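Local coordinates for protein beta-glucosidase (Saccharopolyspora erythraea D, PDB 5M6G) that probably hydrolyses terminal, non-reducing beta-D-glucosyl residues, releasing beta-D-glucose, as a member of glycosyl hydrolase family 3, at residues A[432-444]-A[455-469]. Residues are numbered along the deposited sequence; the frame is centred on the assembly and turned at random.
Sequences FVAGKNADDIGNQ and SSGDITEGTTILEGI. With MG (magnesium ion), chain G.
Asp440 OD1 meets Gly457 N across the contact in a nearly straight bond (174°), and as N-cap of helix 441-445 it also accepts from Asn443 N at 2.8 Å; the two N-H groups come from opposite faces of the carboxylate plane. With an alanine in place of Asp440, Asn443 N and Gly457 N would probably lose their shared acceptor, and the 456-457 loop its tie to the helix start. Beside it, Ser456 OG donates in plane to a lone pair of Asn443 OD1. Thr464 caps helix 465-472 in a capping box with Glu467; its OG1, set between backbone N and carbonyl carbon (chi1 73°), also donates to the anti lone pair of Asp439 OD1 at 2.7 Å. Gln444 NE2, bonded also to Gly563 O, reaches Thr463 O at 2.9 Å from above the carbonyl plane.

Among apolar contacts, the Ile441 side chain packs on the 460-464 loop, whose Gly462 O binds magnesium at 2.2 Å beside five waters; its CD1 lies 3.7 Å from Thr464 CG2. Leu466 CD1 packs 3.8 Å from Val433 CB, and Ile469 CD1 meets Val433 CG2 tip to tip.

The path from strand 431-434 through loops and helices to strand 478-480, its parallel neighbour, is a beta-alpha-beta crossover in the family 3 C-terminal domain.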
# COMPACT_ATOMS: atom_id res chain seq x y z
N PHE A 432 -11.88 25.27 -19.86
CA PHE A 432 -12.69 25.15 -18.65
C PHE A 432 -12.33 23.86 -17.91
O PHE A 432 -12.18 22.80 -18.53
CB PHE A 432 -14.19 25.16 -18.95
CG PHE A 432 -15.02 25.59 -17.77
CD1 PHE A 432 -15.35 24.68 -16.76
CD2 PHE A 432 -15.41 26.91 -17.63
CE1 PHE A 432 -16.09 25.08 -15.66
CE2 PHE A 432 -16.15 27.32 -16.53
CZ PHE A 432 -16.49 26.40 -15.54
N VAL A 433 -12.20 23.96 -16.59
CA VAL A 433 -11.94 22.80 -15.75
C VAL A 433 -13.00 22.75 -14.66
O VAL A 433 -13.36 23.78 -14.07
CB VAL A 433 -10.52 22.83 -15.15
CG1 VAL A 433 -10.26 21.58 -14.28
CG2 VAL A 433 -9.50 22.91 -16.28
N ALA A 434 -13.51 21.55 -14.39
CA ALA A 434 -14.52 21.32 -13.37
C ALA A 434 -14.27 19.96 -12.74
O ALA A 434 -13.42 19.19 -13.19
CB ALA A 434 -15.94 21.37 -13.95
N GLY A 435 -15.02 19.66 -11.70
CA GLY A 435 -14.96 18.36 -11.05
C GLY A 435 -14.41 18.45 -9.63
O GLY A 435 -13.48 19.22 -9.35
N LYS A 436 -14.97 17.62 -8.73
CA LYS A 436 -14.51 17.64 -7.34
C LYS A 436 -13.10 17.07 -7.17
O LYS A 436 -12.50 17.24 -6.11
CB LYS A 436 -15.49 16.87 -6.45
CG LYS A 436 -15.48 15.36 -6.64
CD LYS A 436 -16.28 14.66 -5.53
CE LYS A 436 -16.35 13.15 -5.73
NZ LYS A 436 -17.25 12.71 -6.84
N ASN A 437 -12.56 16.41 -8.19
CA ASN A 437 -11.20 15.88 -8.12
C ASN A 437 -10.21 16.69 -8.95
O ASN A 437 -9.07 16.25 -9.12
CB ASN A 437 -11.20 14.40 -8.55
CG ASN A 437 -11.82 13.51 -7.50
OD1 ASN A 437 -12.01 13.95 -6.37
ND2 ASN A 437 -12.12 12.25 -7.84
N ALA A 438 -10.60 17.87 -9.43
CA ALA A 438 -9.72 18.66 -10.29
C ALA A 438 -8.63 19.41 -9.53
O ALA A 438 -7.55 19.66 -10.08
CB ALA A 438 -10.55 19.68 -11.09
N ASP A 439 -8.91 19.81 -8.28
CA ASP A 439 -8.06 20.74 -7.56
C ASP A 439 -7.97 20.31 -6.10
O ASP A 439 -8.27 21.07 -5.17
CB ASP A 439 -8.60 22.17 -7.66
CG ASP A 439 -7.63 23.22 -7.14
OD1 ASP A 439 -6.41 23.02 -7.26
OD2 ASP A 439 -8.09 24.26 -6.62
N ASP A 440 -7.55 19.07 -5.86
CA ASP A 440 -7.62 18.54 -4.50
C ASP A 440 -6.52 17.51 -4.32
O ASP A 440 -6.62 16.39 -4.83
CB ASP A 440 -9.00 17.95 -4.23
CG ASP A 440 -9.28 17.76 -2.75
OD1 ASP A 440 -8.62 16.90 -2.12
OD2 ASP A 440 -10.15 18.47 -2.21
N ILE A 441 -5.46 17.90 -3.60
CA ILE A 441 -4.33 17.01 -3.34
C ILE A 441 -4.81 15.73 -2.68
O ILE A 441 -4.41 14.62 -3.05
CB ILE A 441 -3.28 17.73 -2.48
CG1 ILE A 441 -2.67 18.90 -3.25
CG2 ILE A 441 -2.23 16.75 -1.99
CD1 ILE A 441 -1.79 18.47 -4.40
N GLY A 442 -5.68 15.87 -1.67
CA GLY A 442 -6.09 14.69 -0.92
C GLY A 442 -6.95 13.74 -1.75
O GLY A 442 -6.78 12.52 -1.67
N ASN A 443 -7.87 14.28 -2.54
CA ASN A 443 -8.68 13.41 -3.40
C ASN A 443 -7.81 12.71 -4.44
O ASN A 443 -8.02 11.52 -4.72
CB ASN A 443 -9.80 14.20 -4.09
CG ASN A 443 -10.88 14.66 -3.13
OD1 ASN A 443 -10.94 14.22 -1.97
ND2 ASN A 443 -11.75 15.56 -3.61
N GLN A 444 -6.84 13.41 -5.02
CA GLN A 444 -6.01 12.78 -6.03
C GLN A 444 -5.03 11.79 -5.40
O GLN A 444 -4.49 10.94 -6.10
CB GLN A 444 -5.26 13.83 -6.85
CG GLN A 444 -4.02 14.44 -6.17
CD GLN A 444 -3.43 15.60 -6.97
OE1 GLN A 444 -4.17 16.39 -7.56
NE2 GLN A 444 -2.10 15.71 -6.97
N SER A 455 -8.14 11.99 3.08
CA SER A 455 -9.13 13.05 3.25
C SER A 455 -9.01 14.02 2.10
O SER A 455 -8.01 14.04 1.38
CB SER A 455 -8.97 13.78 4.58
OG SER A 455 -7.73 14.44 4.62
N SER A 456 -10.04 14.86 1.95
CA SER A 456 -10.05 15.89 0.93
C SER A 456 -9.31 17.14 1.40
O SER A 456 -9.26 17.44 2.60
CB SER A 456 -11.48 16.25 0.55
OG SER A 456 -12.17 15.12 0.06
N GLY A 457 -8.75 17.88 0.46
CA GLY A 457 -8.11 19.15 0.75
C GLY A 457 -6.61 19.10 0.52
O GLY A 457 -6.05 18.12 0.04
N ASP A 458 -5.96 20.20 0.90
CA ASP A 458 -4.53 20.39 0.69
C ASP A 458 -3.76 19.78 1.86
O ASP A 458 -3.21 20.46 2.71
CB ASP A 458 -4.21 21.87 0.51
CG ASP A 458 -2.91 22.09 -0.22
OD1 ASP A 458 -2.16 21.12 -0.38
OD2 ASP A 458 -2.64 23.24 -0.64
N ILE A 459 -3.72 18.44 1.87
CA ILE A 459 -3.23 17.73 3.05
C ILE A 459 -1.73 17.49 3.05
O ILE A 459 -1.18 17.10 4.10
CB ILE A 459 -3.96 16.38 3.20
CG1 ILE A 459 -3.68 15.47 2.00
CG2 ILE A 459 -5.45 16.62 3.34
CD1 ILE A 459 -4.31 14.04 2.17
N THR A 460 -1.04 17.68 1.93
CA THR A 460 0.41 17.56 1.92
C THR A 460 0.93 18.28 0.68
O THR A 460 0.15 18.76 -0.15
CB THR A 460 0.87 16.09 1.94
OG1 THR A 460 2.29 16.04 2.16
CG2 THR A 460 0.53 15.38 0.63
N GLU A 461 2.25 18.35 0.57
CA GLU A 461 2.86 19.13 -0.50
C GLU A 461 2.73 18.41 -1.83
O GLU A 461 2.99 17.21 -1.94
CB GLU A 461 4.32 19.43 -0.18
CG GLU A 461 4.48 20.25 1.09
CD GLU A 461 5.93 20.48 1.49
OE1 GLU A 461 6.79 19.65 1.15
OE2 GLU A 461 6.21 21.49 2.17
N GLY A 462 2.29 19.15 -2.85
CA GLY A 462 2.15 18.58 -4.16
C GLY A 462 1.51 19.58 -5.10
O GLY A 462 1.39 20.77 -4.78
N THR A 463 1.13 19.08 -6.25
CA THR A 463 0.54 19.88 -7.32
C THR A 463 -0.78 19.24 -7.73
O THR A 463 -0.81 18.05 -8.04
CB THR A 463 1.49 19.96 -8.52
OG1 THR A 463 2.73 20.56 -8.12
CG2 THR A 463 0.84 20.75 -9.67
N THR A 464 -1.86 20.03 -7.75
CA THR A 464 -3.15 19.48 -8.15
C THR A 464 -3.23 19.34 -9.67
O THR A 464 -2.40 19.86 -10.43
CB THR A 464 -4.31 20.34 -7.64
OG1 THR A 464 -4.41 21.57 -8.37
CG2 THR A 464 -4.14 20.64 -6.16
N ILE A 465 -4.23 18.59 -10.12
CA ILE A 465 -4.42 18.38 -11.55
C ILE A 465 -4.73 19.71 -12.24
O ILE A 465 -4.21 19.99 -13.32
CB ILE A 465 -5.52 17.33 -11.78
CG1 ILE A 465 -5.05 15.97 -11.24
CG2 ILE A 465 -5.90 17.26 -13.25
CD1 ILE A 465 -6.10 14.87 -11.22
N LEU A 466 -5.54 20.55 -11.60
CA LEU A 466 -5.86 21.88 -12.13
C LEU A 466 -4.61 22.75 -12.23
O LEU A 466 -4.44 23.51 -13.19
CB LEU A 466 -6.90 22.56 -11.25
CG LEU A 466 -7.15 24.05 -11.56
CD1 LEU A 466 -7.79 24.22 -12.95
CD2 LEU A 466 -7.99 24.70 -10.48
N GLU A 467 -3.72 22.65 -11.24
CA GLU A 467 -2.50 23.44 -11.30
C GLU A 467 -1.60 22.95 -12.42
O GLU A 467 -0.96 23.77 -13.12
CB GLU A 467 -1.78 23.38 -9.95
CG GLU A 467 -2.54 24.12 -8.85
CD GLU A 467 -1.96 23.89 -7.48
OE1 GLU A 467 -1.24 22.88 -7.30
OE2 GLU A 467 -2.20 24.72 -6.58
N GLY A 468 -1.54 21.64 -12.64
CA GLY A 468 -0.82 21.12 -13.79
C GLY A 468 -1.42 21.57 -15.11
O GLY A 468 -0.69 21.86 -16.06
N ILE A 469 -2.75 21.63 -15.19
CA ILE A 469 -3.39 22.10 -16.42
C ILE A 469 -3.05 23.57 -16.67
O ILE A 469 -2.71 23.96 -17.79
CB ILE A 469 -4.91 21.89 -16.36
CG1 ILE A 469 -5.24 20.39 -16.37
CG2 ILE A 469 -5.62 22.58 -17.53
CD1 ILE A 469 -6.66 20.06 -15.97
MG MG G . 0.51 22.19 -3.41
O HOH W 1 -4.83 24.22 -5.33
O HOH W 2 -6.30 11.64 0.97
O HOH W 3 -0.41 23.62 -2.10
O HOH W 4 2.39 22.07 -2.24
O HOH W 5 -1.26 22.13 -4.42
O HOH W 6 -0.33 20.73 -1.80
O HOH W 7 1.39 23.59 -4.68